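Local coordinates for protein probable enoyl-CoA hydratase/isomerase (Pseudomonas aeruginosa PAO1, PDB 5WYD) that probably acts as an enoyl-CoA hydratase/isomerase of the crotonase family, with a likely role in making the diffusible signal factor, at residues E167-A170 / K171-I174; A91-M94 / A95-G99; E231-P234 / N235-L238. The protein carries 1 engineered substitution. All coordinates share one frame; numbering follows the deposited sequence.

All three interactions are local, each within eight or nine consecutive residues, and none touches another. Interaction 2 lies on helix 88-106, interaction 1 on helix 157-176, and interaction 3 in the link between helices 228-231 and 238-249. The centres of interactions 1 and 2 are about 23 Å apart, those of 1 and 3 about 25 Å, and those of 2 and 3 about 29 Å. The bound pentanedial, in a pocket of Lys72, Phe73 and Arg179, stays about 14 Å from the side chain of Met173 in interaction 1, so the two do not touch. The shared feature of the contacts is the assembly of six chains, because all three reach the second subunit.

Interaction 1 (E167-A170 / K171-I174); sequences EGWA and KRMI
Trp169 overlaps the guanidinium of Arg172, three residues further along helix 157-176, the two side chains running alongside each other in the same direction. NH1 of Arg172 comes 3.6 Å from CH2 of Trp169, at the outer end of the indole. CZ of Arg172 lies 4.7 Å from the centroid of the six-membered ring and 28° off its normal; with the planes 54° apart this is an off-centre cation-pi contact, not a flat stack. Earlier in the helix, Glu167 and Lys171, four residues apart, also run side by side. Both chains are extended beyond CG, and they meet in a salt bridge whose hydrogen bond is weak, Lys171 NZ to Glu167 OE2 at 3.2 Å. Lys171 N also bonds to Glu167 O at 2.7 Å, part of the helical backbone bonding. The second subunit supplies the stronger partner of Glu167, Arg230, and gives Lys171 NZ a salt bridge to Asp132 and a hydrogen bond to Gln227. The buried charges are thus shared across a subunit boundary, where the Glu167-Lys171 pair probably helps balance a mixed ionic network rather than standing as an isolated bridge.

Interaction 2 (A91-M94 / A95-G99); sequences AREM and ARRFG
The guanidinium of Arg97 has CG of Glu93 over one face, 4.2 Å above the plane and displaced toward the rim, while CG of Arg96 lies at its edge, in plane. The carboxylate of Glu93 is turned 81° from that guanidinium. Its OE2 stands 3.8 Å from Arg97 NH1, well out of the guanidinium plane, so this long salt bridge is one of charge alone, with no N-H directed at the oxygen. Glu93 finds its stronger partner in Arg42, which OE1 meets in a salt bridge.

A second pair of flat groups comes from Arg92 and Arg96, whose side chains run the same way with guanidinium planes only 21° apart. NH1 of Arg92 is 4.0 Å from CG of Arg96, and the two NH2 atoms of Arg92 and Arg96 are 4.3 Å apart. Both groups gather round acids of the third subunit: Asp247 bridges to each of them and Glu243 also binds Arg96, which probably offsets the like charges.

On the buried side, Met94 is bent at chi2 (-43°) and again at chi3, which carries its CE to 4.1 Å from Arg97 CG. The ring of Phe98 approaches Met94 O obliquely, its CD2 3.6 Å away, and packs on Phe102 and on Leu45 of helix 42-57. Below the side chains runs regular i to i+4 backbone bonding, such as Phe98 N to Met94 O at 3.0 Å. Helix 88-106 links the adjacent parallel strands 63-68 and 111-116, so the contact belongs to a beta-alpha-beta crossover of the crotonase fold, with one helix flank bound to helix 42-57 and another to neighbouring subunits.

Interaction 3 (E231-P234 / N235-L238); sequences ERAP and NTWL
Arg232 lays its guanidinium over one face of the Trp237 indole in a cation-pi contact, CZ standing 3.7 Å from the centroid of the six-membered ring and 9° off its normal. The planes are 37° apart, so the group tips one end down and brings NH2 of Arg232 to 3.1 Å from Trp237 CE3. A bend at chi3 (54°), late in an otherwise extended chain, turns the guanidinium onto the ring. CB of Glu231 fills in at the ring edge, 3.7 Å from Trp237 CZ2.

Thr236 joins this contact: its OG1 lies at the edge of the guanidinium and above the rim of the indole face, modelled so close to Arg232 NE that the length of that hydrogen bond is doubtful. OG1 of Thr236 also donates to Ala233 O at 2.9 Å, in the carbonyl plane, while Thr236 N reaches the same oxygen at 3.1 Å from above that plane. Ala233 O is thus gripped twice by one residue. The indole is tied back more loosely by a weak bond from Trp237 NE1 to Arg232 O at 3.3 Å, and Trp237 N bonds to Pro234 O at 3.0 Å.

Further out, Glu231 OE1 accepts a hydrogen bond from Asn235 ND2 of the second subunit, and Asn235 ND2 donates likewise to Glu231 of the fifth; Arg232 packs on Thr236 of the sixth. The bonds to Ala233 O and Pro234 O close two overlapping i to i+3 turns with 3-10-like backbone angles, which lead from the end of helix 228-231 into helix 238-249, within the C-terminal helical region through which crotonase-fold subunits typically assemble.

Interaction 1 (E167-A170 / K171-I174)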
loop_
_atom_site.group_PDB
_atom_site.type_symbol
_atom_site.label_atom_id
_atom_site.label_comp_id
_atom_site.label_asym_id
_atom_site.label_seq_id
_atom_site.Cartn_x
_atom_site.Cartn_y
_atom_site.Cartn_z
ATOM N N GLU A 167 -9.614 -16.406 -5.738
ATOM C CA GLU A 167 -9.103 -17.240 -4.668
ATOM C C GLU A 167 -9.773 -18.597 -4.666
ATOM O O GLU A 167 -9.093 -19.626 -4.603
ATOM C CB GLU A 167 -9.277 -16.534 -3.327
ATOM C CG GLU A 167 -8.432 -15.293 -3.208
ATOM C CD GLU A 167 -8.397 -14.740 -1.803
ATOM O OE1 GLU A 167 -8.188 -13.521 -1.644
ATOM O OE2 GLU A 167 -8.568 -15.525 -0.852
ATOM N N GLY A 168 -11.093 -18.625 -4.824
ATOM C CA GLY A 168 -11.812 -19.872 -4.618
ATOM C C GLY A 168 -11.331 -20.988 -5.522
ATOM O O GLY A 168 -11.000 -22.085 -5.060
ATOM N N TRP A 169 -11.236 -20.704 -6.814
ATOM C CA TRP A 169 -10.750 -21.709 -7.743
ATOM C C TRP A 169 -9.276 -21.993 -7.498
ATOM O O TRP A 169 -8.846 -23.152 -7.490
ATOM C CB TRP A 169 -11.024 -21.234 -9.165
ATOM C CG TRP A 169 -12.345 -21.731 -9.637
ATOM C CD1 TRP A 169 -13.486 -21.002 -9.830
ATOM C CD2 TRP A 169 -12.669 -23.083 -9.942
ATOM N NE1 TRP A 169 -14.501 -21.826 -10.253
ATOM C CE2 TRP A 169 -14.019 -23.110 -10.328
ATOM C CE3 TRP A 169 -11.939 -24.275 -9.945
ATOM C CZ2 TRP A 169 -14.650 -24.285 -10.716
ATOM C CZ3 TRP A 169 -12.564 -25.431 -10.315
ATOM C CH2 TRP A 169 -13.906 -25.435 -10.693
ATOM N N ALA A 170 -8.508 -20.941 -7.221
ATOM C CA ALA A 170 -7.087 -21.100 -6.953
ATOM C C ALA A 170 -6.860 -22.015 -5.768
ATOM O O ALA A 170 -6.003 -22.909 -5.820
ATOM C CB ALA A 170 -6.453 -19.736 -6.672
ATOM N N LYS A 171 -7.662 -21.855 -4.719
ATOM C CA LYS A 171 -7.452 -22.655 -3.529
ATOM C C LYS A 171 -7.623 -24.136 -3.831
ATOM O O LYS A 171 -6.735 -24.945 -3.540
ATOM C CB LYS A 171 -8.431 -22.183 -2.457
ATOM C CG LYS A 171 -8.069 -20.774 -1.945
ATOM C CD LYS A 171 -8.968 -20.241 -0.832
ATOM C CE LYS A 171 -8.469 -18.890 -0.326
ATOM N NZ LYS A 171 -9.331 -18.262 0.715
ATOM N N ARG A 172 -8.674 -24.481 -4.564
ATOM C CA ARG A 172 -8.959 -25.884 -4.838
ATOM C C ARG A 172 -7.800 -26.557 -5.560
ATOM O O ARG A 172 -7.397 -27.673 -5.214
ATOM C CB ARG A 172 -10.224 -25.985 -5.659
ATOM C CG ARG A 172 -10.781 -27.347 -5.646
ATOM C CD ARG A 172 -11.894 -27.427 -6.612
ATOM N NE ARG A 172 -13.161 -26.972 -6.094
ATOM C CZ ARG A 172 -14.281 -27.132 -6.772
ATOM N NH1 ARG A 172 -14.229 -27.722 -7.950
ATOM N NH2 ARG A 172 -15.436 -26.722 -6.287
ATOM N N MET A 173 -7.228 -25.878 -6.554
ATOM C CA MET A 173 -6.096 -26.455 -7.277
ATOM C C MET A 173 -4.891 -26.658 -6.379
ATOM O O MET A 173 -4.322 -27.754 -6.319
ATOM C CB MET A 173 -5.734 -25.573 -8.451
ATOM C CG MET A 173 -6.929 -25.444 -9.329
ATOM S SD MET A 173 -6.668 -24.392 -10.731
ATOM C CE MET A 173 -5.304 -25.267 -11.497
ATOM N N ILE A 174 -4.480 -25.613 -5.678
ATOM C CA ILE A 174 -3.321 -25.747 -4.819
ATOM C C ILE A 174 -3.664 -26.540 -3.568
ATOM O O ILE A 174 -3.030 -27.555 -3.274
ATOM C CB ILE A 174 -2.742 -24.354 -4.517
ATOM C CG1 ILE A 174 -1.440 -24.466 -3.715
ATOM C CG2 ILE A 174 -3.788 -23.450 -3.919
ATOM C CD1 ILE A 174 -0.468 -25.468 -4.292
#

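Interaction 2 (A91-M94 / A95-G99)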
loop_
_atom_site.group_PDB
_atom_site.type_symbol
_atom_site.label_atom_id
_atom_site.label_comp_id
_atom_site.label_asym_id
_atom_site.label_seq_id
_atom_site.Cartn_x
_atom_site.Cartn_y
_atom_site.Cartn_z
ATOM N N ALA A 91 17.584 -26.132 -2.523
ATOM C CA ALA A 91 16.228 -25.615 -2.674
ATOM C C ALA A 91 16.185 -24.093 -2.641
ATOM O O ALA A 91 15.457 -23.468 -3.424
ATOM C CB ALA A 91 15.321 -26.186 -1.581
ATOM N N ARG A 92 16.935 -23.478 -1.727
ATOM C CA ARG A 92 16.914 -22.026 -1.679
ATOM C C ARG A 92 17.369 -21.457 -3.013
ATOM O O ARG A 92 16.754 -20.525 -3.537
ATOM C CB ARG A 92 17.805 -21.519 -0.543
ATOM C CG ARG A 92 17.759 -19.999 -0.331
ATOM C CD ARG A 92 18.523 -19.168 -1.372
ATOM N NE ARG A 92 18.320 -17.745 -1.137
ATOM C CZ ARG A 92 18.816 -16.768 -1.890
ATOM N NH1 ARG A 92 19.570 -17.034 -2.955
ATOM N NH2 ARG A 92 18.536 -15.514 -1.560
ATOM N N GLU A 93 18.429 -22.030 -3.586
ATOM C CA GLU A 93 18.975 -21.517 -4.836
ATOM C C GLU A 93 18.000 -21.716 -5.978
ATOM O O GLU A 93 17.846 -20.831 -6.827
ATOM C CB GLU A 93 20.306 -22.198 -5.167
ATOM C CG GLU A 93 21.031 -21.643 -6.406
ATOM C CD GLU A 93 22.370 -22.302 -6.560
ATOM O OE1 GLU A 93 22.526 -23.421 -6.041
ATOM O OE2 GLU A 93 23.314 -21.697 -7.109
ATOM N N MET A 94 17.342 -22.875 -6.044
ATOM C CA MET A 94 16.440 -23.077 -7.173
ATOM C C MET A 94 15.200 -22.199 -7.035
ATOM O O MET A 94 14.666 -21.710 -8.035
ATOM C CB MET A 94 16.066 -24.547 -7.352
ATOM C CG MET A 94 17.239 -25.478 -7.504
ATOM S SD MET A 94 18.567 -24.903 -8.586
ATOM C CE MET A 94 17.735 -24.566 -10.143
ATOM N N ALA A 95 14.716 -21.988 -5.811
ATOM C CA ALA A 95 13.573 -21.097 -5.653
ATOM C C ALA A 95 13.888 -19.704 -6.204
ATOM O O ALA A 95 13.029 -19.066 -6.829
ATOM C CB ALA A 95 13.172 -21.017 -4.183
ATOM N N ARG A 96 15.117 -19.223 -5.986
ATOM C CA ARG A 96 15.523 -17.921 -6.505
ATOM C C ARG A 96 15.506 -17.916 -8.029
ATOM O O ARG A 96 14.983 -16.980 -8.648
ATOM C CB ARG A 96 16.909 -17.585 -5.952
ATOM C CG ARG A 96 17.500 -16.250 -6.338
ATOM C CD ARG A 96 16.863 -15.098 -5.601
ATOM N NE ARG A 96 17.346 -13.862 -6.171
ATOM C CZ ARG A 96 17.385 -12.707 -5.537
ATOM N NH1 ARG A 96 17.856 -11.629 -6.142
ATOM N NH2 ARG A 96 16.972 -12.629 -4.303
ATOM N N ARG A 97 16.009 -18.997 -8.638
ATOM C CA ARG A 97 16.085 -19.100 -10.090
ATOM C C ARG A 97 14.709 -19.045 -10.732
ATOM O O ARG A 97 14.527 -18.386 -11.760
ATOM C CB ARG A 97 16.773 -20.405 -10.472
ATOM C CG ARG A 97 18.267 -20.485 -10.191
ATOM C CD ARG A 97 19.012 -19.341 -10.819
ATOM N NE ARG A 97 20.415 -19.299 -10.416
ATOM C CZ ARG A 97 20.890 -18.604 -9.385
ATOM N NH1 ARG A 97 22.192 -18.637 -9.119
ATOM N NH2 ARG A 97 20.075 -17.889 -8.613
ATOM N N PHE A 98 13.735 -19.756 -10.168
ATOM C CA PHE A 98 12.393 -19.697 -10.736
ATOM C C PHE A 98 11.850 -18.291 -10.669
ATOM O O PHE A 98 11.282 -17.781 -11.640
ATOM C CB PHE A 98 11.419 -20.614 -10.004
ATOM C CG PHE A 98 11.394 -22.021 -10.515
ATOM C CD1 PHE A 98 10.826 -22.298 -11.735
ATOM C CD2 PHE A 98 11.848 -23.073 -9.740
ATOM C CE1 PHE A 98 10.765 -23.577 -12.228
ATOM C CE2 PHE A 98 11.769 -24.375 -10.207
ATOM C CZ PHE A 98 11.244 -24.617 -11.469
ATOM N N GLY A 99 12.007 -17.648 -9.520
ATOM C CA GLY A 99 11.486 -16.309 -9.389
ATOM C C GLY A 99 12.138 -15.367 -10.375
ATOM O O GLY A 99 11.458 -14.675 -11.126
#

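Interaction 3 (E231-P234 / N235-L238)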
loop_
_atom_site.group_PDB
_atom_site.type_symbol
_atom_site.label_atom_id
_atom_site.label_comp_id
_atom_site.label_asym_id
_atom_site.label_seq_id
_atom_site.Cartn_x
_atom_site.Cartn_y
_atom_site.Cartn_z
ATOM N N GLU A 231 1.867 -4.253 -8.401
ATOM C CA GLU A 231 2.723 -3.480 -7.522
ATOM C C GLU A 231 1.919 -2.631 -6.535
ATOM O O GLU A 231 2.293 -2.508 -5.362
ATOM C CB GLU A 231 3.667 -2.640 -8.376
ATOM C CG GLU A 231 4.673 -3.502 -9.127
ATOM C CD GLU A 231 5.692 -4.159 -8.214
ATOM O OE1 GLU A 231 6.523 -4.936 -8.729
ATOM O OE2 GLU A 231 5.655 -3.914 -6.988
ATOM N N ARG A 232 0.815 -2.044 -6.988
ATOM C CA ARG A 232 0.100 -1.055 -6.199
ATOM C C ARG A 232 -1.373 -1.019 -6.590
ATOM O O ARG A 232 -1.787 -1.569 -7.607
ATOM C CB ARG A 232 0.741 0.319 -6.424
ATOM C CG ARG A 232 0.328 1.395 -5.457
ATOM C CD ARG A 232 1.251 2.493 -5.663
ATOM N NE ARG A 232 1.304 2.929 -7.074
ATOM C CZ ARG A 232 2.347 3.520 -7.644
ATOM N NH1 ARG A 232 3.422 3.684 -6.962
ATOM N NH2 ARG A 232 2.333 3.951 -8.895
ATOM N N ALA A 233 -2.143 -0.296 -5.800
ATOM C CA ALA A 233 -3.554 -0.138 -6.042
ATOM C C ALA A 233 -3.778 0.490 -7.413
ATOM O O ALA A 233 -3.028 1.387 -7.808
ATOM C CB ALA A 233 -4.116 0.768 -4.969
ATOM N N PRO A 234 -4.846 0.106 -8.125
ATOM C CA PRO A 234 -5.024 0.671 -9.464
ATOM C C PRO A 234 -5.151 2.152 -9.418
ATOM O O PRO A 234 -4.539 2.837 -10.243
ATOM C CB PRO A 234 -6.334 0.048 -9.949
ATOM C CG PRO A 234 -6.491 -1.146 -9.164
ATOM C CD PRO A 234 -5.907 -0.872 -7.825
ATOM N N ASN A 235 -5.845 2.667 -8.405
ATOM C CA ASN A 235 -6.127 4.086 -8.398
ATOM C C ASN A 235 -4.866 4.930 -8.378
ATOM O O ASN A 235 -4.854 6.030 -8.943
ATOM C CB ASN A 235 -7.049 4.390 -7.251
ATOM C CG ASN A 235 -8.403 3.835 -7.504
ATOM O OD1 ASN A 235 -8.562 3.022 -8.399
ATOM N ND2 ASN A 235 -9.405 4.336 -6.801
ATOM N N THR A 236 -3.801 4.431 -7.763
ATOM C CA THR A 236 -2.556 5.185 -7.676
ATOM C C THR A 236 -1.893 5.394 -9.028
ATOM O O THR A 236 -1.053 6.285 -9.171
ATOM C CB THR A 236 -1.603 4.451 -6.782
ATOM O OG1 THR A 236 -0.991 3.435 -7.565
ATOM C CG2 THR A 236 -2.406 3.764 -5.708
ATOM N N TRP A 237 -2.067 4.451 -9.949
ATOM C CA TRP A 237 -1.425 4.539 -11.258
ATOM C C TRP A 237 -2.048 5.536 -12.225
ATOM O O TRP A 237 -1.437 5.784 -13.265
ATOM C CB TRP A 237 -1.414 3.166 -11.923
ATOM C CG TRP A 237 -0.704 2.168 -11.114
ATOM C CD1 TRP A 237 -1.255 1.255 -10.278
ATOM C CD2 TRP A 237 0.708 1.972 -11.062
ATOM N NE1 TRP A 237 -0.266 0.506 -9.685
ATOM C CE2 TRP A 237 0.948 0.924 -10.157
ATOM C CE3 TRP A 237 1.794 2.594 -11.678
ATOM C CZ2 TRP A 237 2.223 0.479 -9.859
ATOM C CZ3 TRP A 237 3.071 2.145 -11.378
ATOM C CH2 TRP A 237 3.268 1.098 -10.477
ATOM N N LEU A 238 -3.238 6.077 -11.966
ATOM C CA LEU A 238 -3.869 6.930 -12.974
ATOM C C LEU A 238 -3.076 8.174 -13.359
ATOM O O LEU A 238 -2.958 8.432 -14.570
ATOM C CB LEU A 238 -5.289 7.327 -12.537
ATOM C CG LEU A 238 -6.427 6.296 -12.517
ATOM C CD1 LEU A 238 -6.667 5.749 -13.954
ATOM C CD2 LEU A 238 -6.271 5.182 -11.524
#